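Side-chain contacts in fusolin (Unidentified entomopoxvirus, PDB 4OW5), which probably binds and oxidatively cleaves chitin as a lytic polysaccharide monooxygenase, enhances viral virulence and crystallises in vivo into viral spindles: residues Ala59-Met62 with Phe63-Asn67; Gly238-Glu241 with Glu242-Ile245; Gln330-Lys334 with Asp335-Val339. One frame throughout, in Å; residues are numbered along the deposited sequence.

Contact 1: Ala59-Met62 with Phe63-Asn67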
ATOM      1  N   ALA A  59       0.534 -32.129  -2.879  1.00 11.34           N
ATOM      2  CA  ALA A  59       0.363 -30.711  -3.250  1.00 12.84           C
ATOM      3  C   ALA A  59      -0.945 -30.495  -4.034  1.00 15.03           C
ATOM      4  O   ALA A  59      -1.630 -29.491  -3.818  1.00 13.52           O
ATOM      5  CB  ALA A  59       1.549 -30.224  -4.060  1.00 13.49           C
ATOM      6  N   GLN A  60      -1.305 -31.434  -4.912  1.00 11.21           N
ATOM      7  CA  GLN A  60      -2.553 -31.303  -5.682  1.00 11.26           C
ATOM      8  C   GLN A  60      -3.753 -31.508  -4.768  1.00 13.51           C
ATOM      9  O   GLN A  60      -4.755 -30.820  -4.958  1.00 13.89           O
ATOM     10  CB  GLN A  60      -2.616 -32.254  -6.886  1.00 11.98           C
ATOM     11  CG  GLN A  60      -1.620 -31.855  -7.939  1.00 16.50           C
ATOM     12  CD  GLN A  60      -1.448 -32.844  -9.051  1.00 24.05           C
ATOM     13  OE1 GLN A  60      -2.045 -33.908  -9.063  1.00 15.86           O
ATOM     14  NE2 GLN A  60      -0.601 -32.494 -10.007  1.00 16.26           N
ATOM     15  N   TYR A  61      -3.636 -32.382  -3.750  1.00 11.46           N
ATOM     16  CA  TYR A  61      -4.702 -32.608  -2.765  1.00 12.08           C
ATOM     17  C   TYR A  61      -5.004 -31.313  -2.008  1.00 15.45           C
ATOM     18  O   TYR A  61      -6.165 -31.000  -1.733  1.00 14.65           O
ATOM     19  CB  TYR A  61      -4.318 -33.720  -1.786  1.00 11.91           C
ATOM     20  CG  TYR A  61      -5.327 -33.987  -0.695  1.00 12.52           C
ATOM     21  CD1 TYR A  61      -5.251 -33.324   0.525  1.00 13.91           C
ATOM     22  CD2 TYR A  61      -6.247 -35.021  -0.811  1.00 13.52           C
ATOM     23  CE1 TYR A  61      -6.132 -33.608   1.556  1.00 14.33           C
ATOM     24  CE2 TYR A  61      -7.149 -35.308   0.213  1.00 14.82           C
ATOM     25  CZ  TYR A  61      -7.061 -34.627   1.412  1.00 18.04           C
ATOM     26  OH  TYR A  61      -7.908 -34.941   2.444  1.00 21.03           O
ATOM     27  N   MET A  62      -3.968 -30.557  -1.677  1.00 10.59           N
ATOM     28  CA  MET A  62      -4.150 -29.267  -0.994  1.00  9.79           C
ATOM     29  C   MET A  62      -5.032 -28.309  -1.845  1.00 14.00           C
ATOM     30  O   MET A  62      -5.901 -27.618  -1.307  1.00 15.28           O
ATOM     31  CB  MET A  62      -2.765 -28.664  -0.701  1.00 10.78           C
ATOM     32  CG  MET A  62      -2.806 -27.245  -0.255  1.00 12.32           C
ATOM     33  SD  MET A  62      -1.183 -26.502   0.118  1.00 14.95           S
ATOM     34  CE  MET A  62      -0.325 -26.867  -1.317  1.00 13.17           C
ATOM     35  N   PHE A  63      -4.810 -28.254  -3.153  1.00 10.45           N
ATOM     36  CA  PHE A  63      -5.605 -27.379  -4.035  1.00 12.12           C
ATOM     37  C   PHE A  63      -7.022 -27.926  -4.330  1.00 15.29           C
ATOM     38  O   PHE A  63      -8.011 -27.164  -4.336  1.00 15.60           O
ATOM     39  CB  PHE A  63      -4.874 -27.177  -5.381  1.00 14.43           C
ATOM     40  CG  PHE A  63      -3.808 -26.119  -5.407  1.00 15.91           C
ATOM     41  CD1 PHE A  63      -2.827 -26.073  -4.439  1.00 22.09           C
ATOM     42  CD2 PHE A  63      -3.694 -25.266  -6.482  1.00 19.67           C
ATOM     43  CE1 PHE A  63      -1.822 -25.103  -4.485  1.00 22.61           C
ATOM     44  CE2 PHE A  63      -2.653 -24.358  -6.569  1.00 22.30           C
ATOM     45  CZ  PHE A  63      -1.760 -24.241  -5.542  1.00 20.48           C
ATOM     46  N   GLN A  64      -7.098 -29.224  -4.659  1.00 12.70           N
ATOM     47  CA  GLN A  64      -8.359 -29.907  -4.971  1.00 12.91           C
ATOM     48  C   GLN A  64      -9.331 -29.867  -3.826  1.00 15.11           C
ATOM     49  O   GLN A  64     -10.535 -29.793  -4.074  1.00 15.26           O
ATOM     50  CB  GLN A  64      -8.095 -31.374  -5.334  1.00 15.05           C
ATOM     51  CG  GLN A  64      -9.356 -32.180  -5.741  1.00 22.65           C
ATOM     52  CD  GLN A  64      -9.290 -33.663  -5.467  1.00 32.89           C
ATOM     53  OE1 GLN A  64      -8.833 -34.111  -4.412  1.00 27.33           O
ATOM     54  NE2 GLN A  64      -9.915 -34.449  -6.332  1.00 24.97           N
ATOM     55  N   GLN A  65      -8.849 -29.930  -2.572  1.00 11.80           N
ATOM     56  CA  GLN A  65      -9.739 -29.958  -1.395  1.00 11.67           C
ATOM     57  C   GLN A  65     -10.045 -28.566  -0.882  1.00 13.80           C
ATOM     58  O   GLN A  65     -10.112 -28.372   0.327  1.00 13.17           O
ATOM     59  CB  GLN A  65      -9.089 -30.805  -0.287  1.00 13.00           C
ATOM     60  CG  GLN A  65      -8.964 -32.281  -0.666  1.00 24.63           C
ATOM     61  CD  GLN A  65     -10.312 -32.954  -0.740  1.00 44.35           C
ATOM     62  OE1 GLN A  65     -11.053 -33.042   0.244  1.00 39.62           O
ATOM     63  NE2 GLN A  65     -10.736 -33.323  -1.922  1.00 38.51           N
ATOM     64  N   ASP A  66     -10.328 -27.620  -1.779  1.00 11.44           N
ATOM     65  CA  ASP A  66     -10.585 -26.236  -1.409  1.00 10.37           C
ATOM     66  C   ASP A  66     -11.887 -26.079  -0.621  1.00 13.27           C
ATOM     67  O   ASP A  66     -12.012 -25.093   0.052  1.00 13.44           O
ATOM     68  CB  ASP A  66     -10.575 -25.310  -2.641  1.00 13.06           C
ATOM     69  CG  ASP A  66     -11.613 -25.550  -3.734  1.00 23.82           C
ATOM     70  OD1 ASP A  66     -12.322 -26.603  -3.688  1.00 25.31           O
ATOM     71  OD2 ASP A  66     -11.687 -24.729  -4.646  1.00 23.86           O
ATOM     72  N   ASN A  67     -12.799 -27.074  -0.633  1.00 11.45           N
ATOM     73  CA  ASN A  67     -14.048 -27.062   0.123  1.00  9.68           C
ATOM     74  C   ASN A  67     -13.894 -27.869   1.432  1.00 13.26           C
ATOM     75  O   ASN A  67     -14.869 -27.989   2.162  1.00 13.18           O
ATOM     76  CB  ASN A  67     -15.181 -27.611  -0.762  1.00  7.81           C
ATOM     77  CG  ASN A  67     -15.056 -29.096  -1.061  1.00 17.84           C
ATOM     78  OD1 ASN A  67     -14.012 -29.724  -0.828  1.00 14.42           O
ATOM     79  ND2 ASN A  67     -16.074 -29.671  -1.621  1.00 13.12           N
TER
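Gln64 N donates to Gln60 O over 2.9 Å, the N-H pointing almost straight at the oxygen in the last full turn of helix 52-64. One residue on, Tyr61 O takes the N-H of Gln65, with Gln65 N 3.0 Å from Tyr61 O. Phe63 N to Ala59 O is a weak bond by comparison. Gln65 is where the chain leaves helical geometry, and its side chain folds back over the turn it has just left. With CG anti to the carbonyl carbon (chi1 -66°), Gln65 sets that atom over the middle of the Tyr61 ring, and the bend at chi2 (-69°) then turns the amide alongside it. This CH-pi contact measures 3.6 Å from Gln65 CG to the Tyr61 ring centroid, only 10° off the normal. The amide beyond lies nearly parallel to the ring, and Gln65 NE2 donates to Gln64 OE1 at 3.2 Å, approaching from above that carbonyl's plane. The two glutamine ends are thus linked to each other beside the tyrosine. Toward the protein interior, Met62 bends at its sulfur and brings CE to the edge of the Phe63 ring, Met62 CE lying 3.9 Å from Phe63 CE1. The side chain of Gln65 comes within about 5 Å of that of His1, a copper and zinc ligand of this protein, although the chain carries no metal here. Met62 and Phe63 face helix 32-47 through Val41 and Cys34. Past the helix end, Asp66 forms a salt bridge with Arg12 of helix 10-17, and the backbone of Asn67 bonds to Gly2 of strand 2-6.

Contact 2: Gly238-Glu241 with Glu242-Ile245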
ATOM      1  N   GLY A 238      -6.337  11.966  -5.666  1.00 13.42           N
ATOM      2  CA  GLY A 238      -6.616  13.387  -5.715  1.00 14.12           C
ATOM      3  C   GLY A 238      -6.715  13.965  -4.330  1.00 17.75           C
ATOM      4  O   GLY A 238      -6.482  13.282  -3.333  1.00 16.36           O
ATOM      5  N   ILE A 239      -7.018  15.241  -4.278  1.00 15.82           N
ATOM      6  CA  ILE A 239      -7.150  15.955  -3.032  1.00 14.15           C
ATOM      7  C   ILE A 239      -8.320  15.420  -2.208  1.00 17.48           C
ATOM      8  O   ILE A 239      -9.336  15.021  -2.749  1.00 14.89           O
ATOM      9  CB  ILE A 239      -7.266  17.496  -3.275  1.00 16.70           C
ATOM     10  CG1 ILE A 239      -7.168  18.251  -1.923  1.00 16.12           C
ATOM     11  CG2 ILE A 239      -8.546  17.874  -4.072  1.00 19.72           C
ATOM     12  CD1 ILE A 239      -7.111  19.799  -1.974  1.00 18.25           C
ATOM     13  N   ASN A 240      -8.126  15.367  -0.891  1.00 14.46           N
ATOM     14  CA  ASN A 240      -9.163  15.035   0.070  1.00 13.35           C
ATOM     15  C   ASN A 240     -10.203  16.139  -0.040  1.00 18.46           C
ATOM     16  O   ASN A 240      -9.878  17.306   0.174  1.00 17.41           O
ATOM     17  CB  ASN A 240      -8.547  14.967   1.479  1.00 11.78           C
ATOM     18  CG  ASN A 240      -9.476  14.539   2.587  1.00 21.23           C
ATOM     19  OD1 ASN A 240     -10.629  14.219   2.361  1.00 18.66           O
ATOM     20  ND2 ASN A 240      -9.028  14.597   3.842  1.00 16.71           N
ATOM     21  N   GLU A 241     -11.420  15.816  -0.463  1.00 18.51           N
ATOM     22  CA  GLU A 241     -12.461  16.839  -0.685  1.00 19.50           C
ATOM     23  C   GLU A 241     -12.690  17.782   0.495  1.00 22.11           C
ATOM     24  O   GLU A 241     -12.971  18.954   0.271  1.00 20.29           O
ATOM     25  CB  GLU A 241     -13.797  16.185  -1.066  1.00 22.07           C
ATOM     26  CG  GLU A 241     -13.813  15.697  -2.507  1.00 38.82           C
ATOM     27  CD  GLU A 241     -13.889  16.815  -3.532  1.00 63.98           C
ATOM     28  OE1 GLU A 241     -14.772  17.693  -3.393  1.00 57.18           O
ATOM     29  OE2 GLU A 241     -13.053  16.824  -4.465  1.00 66.50           O
ATOM     30  N   GLU A 242     -12.496  17.336   1.731  1.00 18.79           N
ATOM     31  CA  GLU A 242     -12.701  18.254   2.866  1.00 17.91           C
ATOM     32  C   GLU A 242     -11.658  19.378   2.944  1.00 20.07           C
ATOM     33  O   GLU A 242     -11.907  20.368   3.623  1.00 19.04           O
ATOM     34  CB  GLU A 242     -12.744  17.509   4.197  1.00 19.16           C
ATOM     35  CG  GLU A 242     -11.460  16.778   4.547  1.00 25.15           C
ATOM     36  CD  GLU A 242     -11.543  15.951   5.803  1.00 41.22           C
ATOM     37  OE1 GLU A 242     -12.174  16.398   6.790  1.00 27.43           O
ATOM     38  OE2 GLU A 242     -10.913  14.869   5.823  1.00 24.07           O
ATOM     39  N   ASP A 243     -10.513  19.243   2.243  1.00 16.52           N
ATOM     40  CA  ASP A 243      -9.480  20.286   2.184  1.00 15.71           C
ATOM     41  C   ASP A 243      -9.589  21.157   0.934  1.00 17.23           C
ATOM     42  O   ASP A 243      -8.820  22.099   0.797  1.00 16.60           O
ATOM     43  CB  ASP A 243      -8.101  19.624   2.156  1.00 17.02           C
ATOM     44  CG  ASP A 243      -7.754  18.891   3.406  1.00 23.32           C
ATOM     45  OD1 ASP A 243      -8.455  19.095   4.431  1.00 22.11           O
ATOM     46  OD2 ASP A 243      -6.730  18.183   3.400  1.00 22.82           O
ATOM     47  N   LYS A 244     -10.507  20.844   0.035  1.00 14.20           N
ATOM     48  CA  LYS A 244     -10.635  21.547  -1.240  1.00 15.35           C
ATOM     49  C   LYS A 244     -11.344  22.905  -1.147  1.00 19.42           C
ATOM     50  O   LYS A 244     -12.556  22.965  -0.939  1.00 18.37           O
ATOM     51  CB  LYS A 244     -11.381  20.660  -2.252  1.00 18.29           C
ATOM     52  CG  LYS A 244     -11.206  21.141  -3.708  1.00 29.47           C
ATOM     53  CD  LYS A 244     -12.047  20.322  -4.666  1.00 36.76           C
ATOM     54  CE  LYS A 244     -11.907  20.800  -6.089  1.00 59.45           C
ATOM     55  NZ  LYS A 244     -12.927  20.194  -6.989  1.00 77.06           N
ATOM     56  N   ILE A 245     -10.605  23.986  -1.432  1.00 16.11           N
ATOM     57  CA  ILE A 245     -11.172  25.338  -1.523  1.00 15.58           C
ATOM     58  C   ILE A 245     -11.659  25.515  -2.968  1.00 21.51           C
ATOM     59  O   ILE A 245     -10.889  25.338  -3.903  1.00 20.29           O
ATOM     60  CB  ILE A 245     -10.152  26.436  -1.102  1.00 17.34           C
ATOM     61  CG1 ILE A 245      -9.635  26.178   0.318  1.00 18.54           C
ATOM     62  CG2 ILE A 245     -10.755  27.884  -1.228  1.00 14.30           C
ATOM     63  CD1 ILE A 245      -8.411  27.013   0.706  1.00 27.90           C
TER
HETATM   64  O   HOH W   1     -13.646  14.486   2.762  1.00 45.21           O
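Asn240 reaches across a short 3-10 turn to Glu242, two residues further on in the segment that follows the sandwich strand 223-234. Asn240 CB lies 4.2 Å from Asp243 OD2, and chi1 of -176° sets the next carbon beside the carbonyl carbon, where the amide meets Glu242. Asn240 CG then packs on the aliphatic part of that residue, 3.6 Å from Glu242 CG. At the tip the amide splits its work. Asn240 ND2 donates to Glu242 OE2 at 2.7 Å, reaching the anti side of the carboxylate, and the two flat groups stand at 77° to each other. Asn240 OD1 accepts a hydrogen bond from a water 3.1 Å away, and the same water weakly accepts the backbone N-H of Glu242. Side chain and water together tie Asn240 to Glu242 at both its tip and its main chain. Asp243 N donates to Asn240 O and Lys244 N to Glu241 O, two i to i+3 bonds that wind the 3-10 turn. Glu241 and Lys244 run side by side in the same direction at the exposed surface, but their charges stop short of a salt bridge; Glu241 OE1 pairs with Arg246 instead. The turn also meets the second subunit, where Asp243 OD2 bonds to Ser114 OG and Asp243 O to Asn40 ND2, both of that subunit, making this turn part of the dimer interface. Ile239 lies along the end of the turn, Ile239 CD1 being 4.0 Å from Lys244 CA.

Contact 3: Gln330-Lys334 with Asp335-Val339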
ATOM      1  N   GLN A 330       2.337  11.414 -19.941  1.00 41.76           N
ATOM      2  CA  GLN A 330       1.245  12.324 -19.571  1.00 40.44           C
ATOM      3  C   GLN A 330       1.712  13.343 -18.517  1.00 40.96           C
ATOM      4  O   GLN A 330       1.089  14.387 -18.396  1.00 40.75           O
ATOM      5  CB  GLN A 330       0.029  11.538 -19.023  1.00 42.00           C
ATOM      6  N   TYR A 331       2.803  13.046 -17.756  1.00 35.67           N
ATOM      7  CA  TYR A 331       3.325  13.956 -16.742  1.00 35.10           C
ATOM      8  C   TYR A 331       4.411  14.899 -17.299  1.00 32.58           C
ATOM      9  O   TYR A 331       4.931  15.716 -16.549  1.00 31.29           O
ATOM     10  CB  TYR A 331       3.834  13.184 -15.531  1.00 38.64           C
ATOM     11  CG  TYR A 331       2.717  12.413 -14.859  1.00 44.29           C
ATOM     12  CD1 TYR A 331       2.394  11.123 -15.263  1.00 47.51           C
ATOM     13  CD2 TYR A 331       1.924  13.006 -13.884  1.00 45.86           C
ATOM     14  CE1 TYR A 331       1.361  10.411 -14.657  1.00 50.97           C
ATOM     15  CE2 TYR A 331       0.878  12.311 -13.279  1.00 47.16           C
ATOM     16  CZ  TYR A 331       0.587  11.018 -13.680  1.00 58.97           C
ATOM     17  OH  TYR A 331      -0.443  10.309 -13.102  1.00 64.38           O
ATOM     18  N   ASN A 332       4.718  14.834 -18.597  1.00 25.29           N
ATOM     19  CA  ASN A 332       5.621  15.813 -19.207  1.00 24.06           C
ATOM     20  C   ASN A 332       4.846  17.119 -19.372  1.00 24.77           C
ATOM     21  O   ASN A 332       3.641  17.093 -19.584  1.00 25.24           O
ATOM     22  CB  ASN A 332       6.153  15.345 -20.567  1.00 20.40           C
ATOM     23  CG  ASN A 332       7.113  14.193 -20.520  1.00 38.37           C
ATOM     24  OD1 ASN A 332       7.750  13.923 -19.511  1.00 28.96           O
ATOM     25  ND2 ASN A 332       7.272  13.500 -21.639  1.00 40.76           N
ATOM     26  N   THR A 333       5.517  18.231 -19.219  1.00 19.72           N
ATOM     27  CA  THR A 333       4.975  19.563 -19.451  1.00 18.54           C
ATOM     28  C   THR A 333       5.845  20.205 -20.502  1.00 20.07           C
ATOM     29  O   THR A 333       6.932  19.705 -20.796  1.00 15.77           O
ATOM     30  CB  THR A 333       4.955  20.413 -18.169  1.00 23.85           C
ATOM     31  OG1 THR A 333       6.286  20.607 -17.705  1.00 24.19           O
ATOM     32  CG2 THR A 333       4.131  19.814 -17.116  1.00 18.57           C
ATOM     33  N   LYS A 334       5.436  21.370 -20.965  1.00 16.17           N
ATOM     34  CA  LYS A 334       6.252  22.134 -21.895  1.00 15.04           C
ATOM     35  C   LYS A 334       7.580  22.623 -21.249  1.00 19.29           C
ATOM     36  O   LYS A 334       8.526  22.909 -21.968  1.00 17.13           O
ATOM     37  CB  LYS A 334       5.473  23.329 -22.433  1.00 17.59           C
ATOM     38  CG  LYS A 334       4.295  22.934 -23.276  1.00 16.94           C
ATOM     39  CD  LYS A 334       3.594  24.175 -23.833  1.00 21.07           C
ATOM     40  CE  LYS A 334       2.235  23.784 -24.367  1.00 35.92           C
ATOM     41  NZ  LYS A 334       1.532  24.924 -25.001  1.00 44.22           N
ATOM     42  N   ASP A 335       7.661  22.727 -19.912  1.00 17.95           N
ATOM     43  CA  ASP A 335       8.887  23.178 -19.262  1.00 19.73           C
ATOM     44  C   ASP A 335       9.539  22.081 -18.411  1.00 24.09           C
ATOM     45  O   ASP A 335      10.453  22.389 -17.676  1.00 24.94           O
ATOM     46  CB  ASP A 335       8.631  24.460 -18.454  1.00 22.45           C
ATOM     47  CG  ASP A 335       7.570  24.371 -17.407  1.00 34.21           C
ATOM     48  OD1 ASP A 335       6.784  23.402 -17.441  1.00 35.51           O
ATOM     49  OD2 ASP A 335       7.482  25.297 -16.584  1.00 40.60           O
ATOM     50  N   PHE A 336       9.152  20.790 -18.569  1.00 21.52           N
ATOM     51  CA  PHE A 336       9.833  19.703 -17.860  1.00 20.52           C
ATOM     52  C   PHE A 336       9.652  18.358 -18.533  1.00 22.86           C
ATOM     53  O   PHE A 336       8.515  17.908 -18.719  1.00 20.65           O
ATOM     54  CB  PHE A 336       9.358  19.562 -16.406  1.00 21.59           C
ATOM     55  CG  PHE A 336      10.331  18.762 -15.561  1.00 22.97           C
ATOM     56  CD1 PHE A 336      11.598  19.252 -15.284  1.00 26.35           C
ATOM     57  CD2 PHE A 336       9.949  17.565 -14.979  1.00 26.03           C
ATOM     58  CE1 PHE A 336      12.465  18.563 -14.436  1.00 27.78           C
ATOM     59  CE2 PHE A 336      10.821  16.871 -14.136  1.00 28.51           C
ATOM     60  CZ  PHE A 336      12.054  17.398 -13.841  1.00 26.70           C
ATOM     61  N   ASN A 337      10.778  17.673 -18.793  1.00 19.19           N
ATOM     62  CA  ASN A 337      10.753  16.314 -19.310  1.00 20.29           C
ATOM     63  C   ASN A 337      10.778  15.388 -18.104  1.00 23.56           C
ATOM     64  O   ASN A 337      11.850  15.009 -17.623  1.00 21.14           O
ATOM     65  CB  ASN A 337      11.916  16.042 -20.259  1.00 22.56           C
ATOM     66  CG  ASN A 337      11.736  14.746 -21.028  1.00 45.62           C
ATOM     67  OD1 ASN A 337      11.117  13.781 -20.547  1.00 29.63           O
ATOM     68  ND2 ASN A 337      12.245  14.702 -22.260  1.00 41.21           N
ATOM     69  N   TYR A 338       9.588  15.038 -17.622  1.00 22.58           N
ATOM     70  CA  TYR A 338       9.422  14.143 -16.471  1.00 22.55           C
ATOM     71  C   TYR A 338       9.966  12.739 -16.724  1.00 26.01           C
ATOM     72  O   TYR A 338      10.530  12.135 -15.815  1.00 22.46           O
ATOM     73  CB  TYR A 338       7.946  14.041 -16.105  1.00 25.28           C
ATOM     74  CG  TYR A 338       7.688  13.228 -14.860  1.00 29.22           C
ATOM     75  CD1 TYR A 338       7.982  13.737 -13.603  1.00 32.77           C
ATOM     76  CD2 TYR A 338       7.257  11.911 -14.943  1.00 30.18           C
ATOM     77  CE1 TYR A 338       7.767  12.987 -12.448  1.00 36.65           C
ATOM     78  CE2 TYR A 338       7.027  11.151 -13.793  1.00 31.09           C
ATOM     79  CZ  TYR A 338       7.281  11.697 -12.545  1.00 40.19           C
ATOM     80  OH  TYR A 338       7.124  10.968 -11.386  1.00 48.95           O
ATOM     81  N   VAL A 339       9.758  12.199 -17.936  1.00 26.20           N
ATOM     82  CA  VAL A 339      10.193  10.843 -18.280  1.00 26.10           C
ATOM     83  C   VAL A 339      11.715  10.735 -18.085  1.00 27.35           C
ATOM     84  O   VAL A 339      12.175   9.768 -17.472  1.00 26.01           O
ATOM     85  CB  VAL A 339       9.747  10.408 -19.710  1.00 30.85           C
ATOM     86  CG1 VAL A 339      10.341   9.048 -20.082  1.00 30.76           C
ATOM     87  CG2 VAL A 339       8.226  10.329 -19.797  1.00 32.07           C
TER
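Tyr331 lays its CB obliquely against the Tyr338 ring, Tyr331 CB lying 3.7 Å from Tyr338 CD2, at the open end of a tight hairpin-like turn that leads into helix 338-352. The two aromatic rings are 5.9 Å apart between centroids, with their planes at 48°. At the closed end, a type I turn runs from Thr333 to Phe336, and these two residues form a single antiparallel hydrogen-bonded pair. Thr333 N donates to Phe336 O at 3.1 Å, while the return bond from Phe336 N to Thr333 O is weak. Thr333 holds OG1 between its backbone N and carbonyl carbon (chi1 63°), which aims the hydroxyl into the turn. There Thr333 OG1 lies 2.9 Å from Asp335 OD1 and 3.0 Å from Phe336 N. Both side-chain groups also look outward to the second subunit: Thr333 OG1 bonds to Gln17 O and Asp335 OD1 to Gly19 N, both of that subunit. The helix start is held from two directions. Asn337, at the N-cap, uses OD1 to accept from Glu340 N. From the other arm of the turn, Asn332 OD1 accepts the N-H of Val339, 3.1 Å from Val339 N and in the plane of its amide carbonyl, so a residue five positions before the N-cap pins the first helical turn to the preceding arm. The two asparagine side chains run alongside each other with their amide planes 72° apart. Tyr338 OH hydrogen-bonds to Arg13 NH1 of the second subunit. Beside the bond to Val339 N, Asn332 ND2 rests 3.8 Å from Val339 CG2.

How the contacts relate
From the N terminus the chain first meets contact 1, which finishes helix 52-64 and turns it back toward strand 2-6 near the copper and zinc ligand His1. Most of the sheet strands follow, and after strand 223-234 the chain runs on to the turn of contact 2. Contact 3 comes much later, where a turn feeds helix 338-352. The three are in series: contact 1 ends a helix, contacts 2 and 3 each close a short turn, and none nests in or crosses another. Contacts 2 and 3, with centres about 25 Å apart, lie on the other side of the chain's centre from contact 1, and both tie the C-terminal extension to the second subunit.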